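Local coordinates for putative Oleoyl-[acyl-carrier protein] thioesterase (Lactobacillus plantarum, PDB 2OWN), which probably hydrolyses the thioester bond of oleoyl-[acyl-carrier protein], releasing the free fatty acid from its carrier protein, at residues E54-H59 / W117-Q122; I72-R77 / I102-G107. All coordinates share one frame; numbering follows the deposited sequence. Where two conformers were deposited one is given.

Contact 1. Residues E54-H59 / W117-Q122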
loop_
_atom_site.group_PDB
_atom_site.type_symbol
_atom_site.label_atom_id
_atom_site.label_comp_id
_atom_site.label_asym_id
_atom_site.label_seq_id
_atom_site.Cartn_x
_atom_site.Cartn_y
_atom_site.Cartn_z
ATOM N N GLU B 54 -4.670 -15.596 -16.828
ATOM C CA GLU B 54 -4.253 -15.949 -18.198
ATOM C C GLU B 54 -5.339 -16.717 -18.964
ATOM O O GLU B 54 -5.668 -16.326 -20.096
ATOM C CB GLU B 54 -2.953 -16.772 -18.205
HETATM N N MSE B 55 -5.896 -17.775 -18.348
HETATM C CA MSE B 55 -6.945 -18.619 -18.999
HETATM C C MSE B 55 -8.298 -17.898 -19.141
HETATM O O MSE B 55 -9.046 -18.237 -20.060
HETATM C CB MSE B 55 -7.084 -20.015 -18.340
HETATM C CG MSE B 55 -7.917 -20.174 -17.063
HETATM SE SE MSE B 55 -9.868 -20.430 -17.304
HETATM C CE MSE B 55 -9.837 -22.115 -18.281
ATOM N N VAL B 56 -8.634 -16.973 -18.226
ATOM C CA VAL B 56 -9.879 -16.160 -18.320
ATOM C C VAL B 56 -9.711 -15.195 -19.517
ATOM O O VAL B 56 -10.619 -15.100 -20.355
ATOM C CB VAL B 56 -10.243 -15.420 -16.996
ATOM C CG1 VAL B 56 -11.457 -14.507 -17.171
ATOM C CG2 VAL B 56 -10.521 -16.422 -15.895
ATOM N N GLN B 57 -8.557 -14.512 -19.582
ATOM C CA GLN B 57 -8.214 -13.604 -20.705
ATOM C C GLN B 57 -8.010 -14.326 -22.067
ATOM O O GLN B 57 -8.129 -13.659 -23.103
ATOM C CB GLN B 57 -7.034 -12.675 -20.360
ATOM C CG GLN B 57 -7.415 -11.629 -19.294
ATOM C CD GLN B 57 -6.310 -10.636 -18.961
ATOM O OE1 GLN B 57 -5.119 -10.898 -19.157
ATOM N NE2 GLN B 57 -6.709 -9.485 -18.429
ATOM N N SER B 58 -7.708 -15.641 -22.066
ATOM C CA SER B 58 -7.580 -16.443 -23.323
ATOM C C SER B 58 -8.944 -16.572 -24.055
ATOM O O SER B 58 -8.958 -16.698 -25.285
ATOM C CB SER B 58 -6.962 -17.835 -23.098
ATOM O OG SER B 58 -7.806 -18.694 -22.352
ATOM N N HIS B 59 -10.059 -16.530 -23.297
ATOM C CA HIS B 59 -11.444 -16.560 -23.837
ATOM C C HIS B 59 -11.971 -15.162 -24.321
ATOM O O HIS B 59 -13.162 -15.046 -24.655
ATOM C CB HIS B 59 -12.423 -17.182 -22.810
ATOM C CG HIS B 59 -12.103 -18.600 -22.451
ATOM N ND1 HIS B 59 -11.353 -18.939 -21.346
ATOM C CD2 HIS B 59 -12.424 -19.766 -23.060
ATOM C CE1 HIS B 59 -11.229 -20.253 -21.287
ATOM N NE2 HIS B 59 -11.870 -20.779 -22.314
ATOM N N TRP B 117 -20.353 -8.510 -10.213
ATOM C CA TRP B 117 -19.304 -8.568 -11.243
ATOM C C TRP B 117 -19.908 -8.866 -12.626
ATOM O O TRP B 117 -20.879 -9.624 -12.715
ATOM C CB TRP B 117 -18.302 -9.667 -10.903
ATOM C CG TRP B 117 -17.552 -9.507 -9.614
ATOM C CD1 TRP B 117 -18.012 -9.773 -8.354
ATOM C CD2 TRP B 117 -16.179 -9.121 -9.465
ATOM N NE1 TRP B 117 -17.026 -9.534 -7.427
ATOM C CE2 TRP B 117 -15.887 -9.143 -8.071
ATOM C CE3 TRP B 117 -15.163 -8.740 -10.371
ATOM C CZ2 TRP B 117 -14.614 -8.793 -7.546
ATOM C CZ3 TRP B 117 -13.875 -8.395 -9.856
ATOM C CH2 TRP B 117 -13.622 -8.426 -8.445
ATOM N N VAL B 118 -19.305 -8.297 -13.677
ATOM C CA VAL B 118 -19.718 -8.474 -15.095
ATOM C C VAL B 118 -18.509 -8.831 -15.985
ATOM O O VAL B 118 -17.379 -8.417 -15.675
ATOM C CB VAL B 118 -20.432 -7.211 -15.650
ATOM C CG1 VAL B 118 -21.723 -6.960 -14.890
ATOM C CG2 VAL B 118 -19.529 -5.972 -15.601
HETATM N N MSE B 119 -18.748 -9.590 -17.069
HETATM C CA MSE B 119 -17.677 -9.974 -18.009
HETATM C C MSE B 119 -17.580 -8.943 -19.136
HETATM O O MSE B 119 -18.534 -8.790 -19.910
HETATM C CB MSE B 119 -17.850 -11.371 -18.595
HETATM C CG MSE B 119 -17.987 -12.463 -17.556
HETATM SE SE MSE B 119 -17.345 -14.176 -18.219
HETATM C CE MSE B 119 -15.451 -13.777 -18.052
HETATM N N MSE B 120 -16.444 -8.232 -19.184
HETATM C CA MSE B 120 -16.127 -7.212 -20.197
HETATM C C MSE B 120 -15.186 -7.826 -21.228
HETATM O O MSE B 120 -14.190 -8.454 -20.843
HETATM C CB MSE B 120 -15.461 -5.977 -19.569
HETATM C CG MSE B 120 -16.367 -5.139 -18.672
HETATM SE SE MSE B 120 -17.777 -4.184 -19.635
HETATM C CE MSE B 120 -16.667 -2.991 -20.708
ATOM N N SER B 121 -15.492 -7.630 -22.519
ATOM C CA SER B 121 -14.670 -8.152 -23.630
ATOM C C SER B 121 -13.333 -7.391 -23.725
ATOM O O SER B 121 -13.278 -6.195 -23.414
ATOM C CB SER B 121 -15.428 -8.072 -24.960
ATOM O OG SER B 121 -14.686 -8.613 -26.042
ATOM N N GLN B 122 -12.275 -8.092 -24.141
ATOM C CA GLN B 122 -10.923 -7.499 -24.280
ATOM C C GLN B 122 -10.814 -6.558 -25.491
ATOM O O GLN B 122 -10.266 -5.453 -25.355
ATOM C CB GLN B 122 -9.834 -8.586 -24.350
ATOM C CG GLN B 122 -9.745 -9.503 -23.101
ATOM C CD GLN B 122 -9.383 -8.799 -21.780
ATOM O OE1 GLN B 122 -9.766 -9.268 -20.709
ATOM N NE2 GLN B 122 -8.676 -7.670 -21.852
#
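V56 and M119 form the buried side of this contact. M119 is a selenomethionine. Its terminal methyl CE reaches CG1 of V56 at 4.2 Å. V56 turns CG1 anti to its own backbone N (chi1 175°), which brings this branch to the M119 methyl. M119 is bent about its last torsion, and its chain passes V56 at a slant. The touch is one methyl on another. M119 also packs on V61, V128 and L134, so V56 is one of several apolar neighbours of its side chain.

The residues belong to the N-terminal hot-dog domain. Helix 53-58 is a short helix that leads into strand 61-72. Strand 109-121 pairs with that strand in antiparallel fashion. The helix therefore lies near the end of the strand that neighbours its own continuation. Q122 keeps a backbone hydrogen bond to G60.

The outer side is looser. Q57 and Q122 are both exposed. Their side chains cross at about a right angle, with the amide planes 71° apart, and no hydrogen bond joins the two segments. Q57 stays extended beyond CG, while Q122 bends at its second torsion, and its end meets Q57 near CG. The carbonyl O of M55 takes two donors within segment 54-59. S58 OG bonds to it at 2.6 Å, from above the carbonyl plane. H59 ND1 makes a weak bond to M55 O at 2.7 Å, bent to 126° at the hydrogen.

Contact 2. Residues I72-R77 / I102-G107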
loop_
_atom_site.group_PDB
_atom_site.type_symbol
_atom_site.label_atom_id
_atom_site.label_comp_id
_atom_site.label_asym_id
_atom_site.label_seq_id
_atom_site.Cartn_x
_atom_site.Cartn_y
_atom_site.Cartn_z
ATOM N N ILE B 72 -19.352 -3.236 8.117
ATOM C CA ILE B 72 -18.179 -3.255 9.014
ATOM C C ILE B 72 -18.561 -3.242 10.507
ATOM O O ILE B 72 -19.152 -2.270 10.974
ATOM C CB ILE B 72 -17.209 -2.064 8.693
ATOM C CG1 ILE B 72 -16.773 -2.098 7.215
ATOM C CG2 ILE B 72 -15.967 -2.087 9.610
ATOM C CD1 ILE B 72 -15.914 -0.957 6.790
ATOM N N THR B 73 -18.227 -4.330 11.224
ATOM C CA THR B 73 -18.419 -4.462 12.690
ATOM C C THR B 73 -17.225 -3.702 13.300
ATOM O O THR B 73 -17.402 -2.839 14.164
ATOM C CB THR B 73 -18.494 -5.930 13.146
ATOM O OG1 THR B 73 -19.629 -6.551 12.528
ATOM C CG2 THR B 73 -18.629 -6.042 14.664
ATOM N N ARG B 74 -16.018 -4.091 12.887
ATOM C CA ARG B 74 -14.771 -3.377 13.248
ATOM C C ARG B 74 -13.694 -3.704 12.217
ATOM O O ARG B 74 -13.676 -4.827 11.703
ATOM C CB ARG B 74 -14.258 -3.642 14.671
ATOM C CG ARG B 74 -13.627 -5.000 14.973
ATOM C CD ARG B 74 -13.011 -4.973 16.334
ATOM N NE ARG B 74 -12.327 -6.229 16.616
ATOM C CZ ARG B 74 -11.080 -6.561 16.258
ATOM N NH1 ARG B 74 -10.299 -5.752 15.521
ATOM N NH2 ARG B 74 -10.615 -7.764 16.621
HETATM N N MSE B 75 -12.809 -2.746 11.942
HETATM C CA MSE B 75 -11.717 -2.951 10.988
HETATM C C MSE B 75 -10.619 -3.785 11.641
HETATM O O MSE B 75 -10.447 -3.692 12.872
HETATM C CB MSE B 75 -11.129 -1.628 10.474
HETATM C CG MSE B 75 -12.129 -0.807 9.677
HETATM SE SE MSE B 75 -12.640 -1.702 8.018
HETATM C CE MSE B 75 -11.126 -1.247 6.904
ATOM N N PRO B 76 -9.932 -4.656 10.852
ATOM C CA PRO B 76 -8.808 -5.404 11.411
ATOM C C PRO B 76 -7.699 -4.469 11.971
ATOM O O PRO B 76 -7.461 -3.392 11.408
ATOM C CB PRO B 76 -8.300 -6.198 10.208
ATOM C CG PRO B 76 -9.465 -6.379 9.372
ATOM C CD PRO B 76 -10.178 -5.087 9.456
ATOM N N ARG B 77 -7.109 -4.867 13.093
ATOM C CA ARG B 77 -6.048 -4.117 13.783
ATOM C C ARG B 77 -4.676 -4.554 13.278
ATOM O O ARG B 77 -4.542 -5.665 12.739
ATOM C CB ARG B 77 -6.121 -4.395 15.292
ATOM C CG ARG B 77 -7.399 -3.899 15.987
ATOM C CD ARG B 77 -7.708 -4.695 17.269
ATOM N NE ARG B 77 -6.587 -4.805 18.208
ATOM C CZ ARG B 77 -6.566 -5.562 19.322
ATOM N NH1 ARG B 77 -7.614 -6.330 19.697
ATOM N NH2 ARG B 77 -5.457 -5.566 20.082
ATOM N N ILE B 102 -14.619 -11.330 6.498
ATOM C CA ILE B 102 -13.338 -11.074 7.175
ATOM C C ILE B 102 -13.693 -11.350 8.643
ATOM O O ILE B 102 -14.593 -10.669 9.180
ATOM C CB ILE B 102 -12.812 -9.639 6.980
ATOM C CG1 ILE B 102 -12.755 -9.232 5.495
ATOM C CG2 ILE B 102 -11.444 -9.482 7.618
ATOM C CD1 ILE B 102 -11.895 -10.072 4.630
ATOM N N ARG B 103 -13.017 -12.346 9.246
ATOM C CA ARG B 103 -13.229 -12.778 10.639
ATOM C C ARG B 103 -11.939 -12.722 11.455
ATOM O O ARG B 103 -10.837 -12.811 10.886
ATOM C CB ARG B 103 -13.773 -14.213 10.670
ATOM C CG ARG B 103 -15.109 -14.427 9.952
ATOM C CD ARG B 103 -15.590 -15.868 10.133
ATOM N NE ARG B 103 -16.926 -16.120 9.568
ATOM C CZ ARG B 103 -17.234 -16.629 8.358
ATOM N NH1 ARG B 103 -16.304 -17.013 7.460
ATOM N NH2 ARG B 103 -18.531 -16.778 8.037
ATOM N N ASP B 104 -12.081 -12.594 12.788
ATOM C CA ASP B 104 -10.915 -12.546 13.718
ATOM C C ASP B 104 -10.422 -13.970 14.051
ATOM O O ASP B 104 -11.032 -14.954 13.603
ATOM C CB ASP B 104 -11.188 -11.675 14.987
ATOM C CG ASP B 104 -12.225 -12.254 15.980
ATOM O OD1 ASP B 104 -12.688 -13.419 15.898
ATOM O OD2 ASP B 104 -12.571 -11.481 16.900
ATOM N N ALA B 105 -9.340 -14.054 14.840
ATOM C CA ALA B 105 -8.741 -15.340 15.303
ATOM C C ALA B 105 -9.712 -16.270 16.068
ATOM O O ALA B 105 -9.609 -17.500 15.948
ATOM C CB ALA B 105 -7.467 -15.082 16.142
ATOM N N ASP B 106 -10.648 -15.670 16.819
ATOM C CA ASP B 106 -11.696 -16.394 17.581
ATOM C C ASP B 106 -12.979 -16.727 16.758
ATOM O O ASP B 106 -13.904 -17.323 17.321
ATOM C CB ASP B 106 -12.076 -15.597 18.854
ATOM C CG ASP B 106 -10.884 -15.348 19.794
ATOM O OD1 ASP B 106 -9.991 -16.216 19.922
ATOM O OD2 ASP B 106 -10.867 -14.281 20.442
ATOM N N GLY B 107 -13.028 -16.370 15.460
ATOM C CA GLY B 107 -14.183 -16.622 14.572
ATOM C C GLY B 107 -15.270 -15.551 14.479
ATOM O O GLY B 107 -16.208 -15.726 13.688
#
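The end of a beta hairpin in the N-terminal hot-dog domain meets the loop between strands 61-72 and 81-91, with P76 of the loop set against I102 of strand 95-103. The proline ring touches with its outer carbon. P76 CG lies 4.1 Å from CG2 of I102, and the two side chains cross nearly at right angles. CG2 of I102 stands opposite the backbone N and meets the ring; CG1 lies beside that N (chi1 -52°). Both residues are buried. V82 touches both, L110 packs on P76, and L34 of helix 31-48 packs on I102.

The second approach is polar and longer. R74 NH2 stands 4.2 Å from D104 OD2, too far for a salt bridge. The guanidinium has a closer commitment in its salt bridge to E80 through NH2. E80 also accepts a hydrogen bond from R77 N, so it ties two points of the loop. R74 NH1 adds a weak bond to M75 O at 3.4 Å. The nearby carboxylate of D104 probably adds a favourable field at the arginine.

The strongest polar partner of D104 lies just after the turn: OD1 accepts a hydrogen bond from Q108 N. The backbone closes a type I turn from D104 to G107, with G107 N bonded to D104 O at 3.1 Å. G107 has a positive phi of 90°, a backbone region that favours glycine. A type I turn whose last residue is a glycine of positive phi is consistent with a hairpin of the type I plus G1 bulge class, here joining strands 95-103 and 109-121.

Overall arrangement
Both contacts belong to the N-terminal hot-dog domain, but they lie on opposite sides of the chain's centre. Their centres are 32 Å apart, and their nearest atoms come within about 13 Å without touching. In sequence, both segments of contact 2 fall between those of contact 1. The hairpin of strands 95-103 and 109-121 links them. Contact 2 is at the hairpin turn, and contact 1 is at the far end of strand 109-121. Strand 61-72 likewise starts beside contact 1 and ends at contact 2. The two contacts therefore mark the ends of these paired strands. Neither contact can be tied directly to the active site.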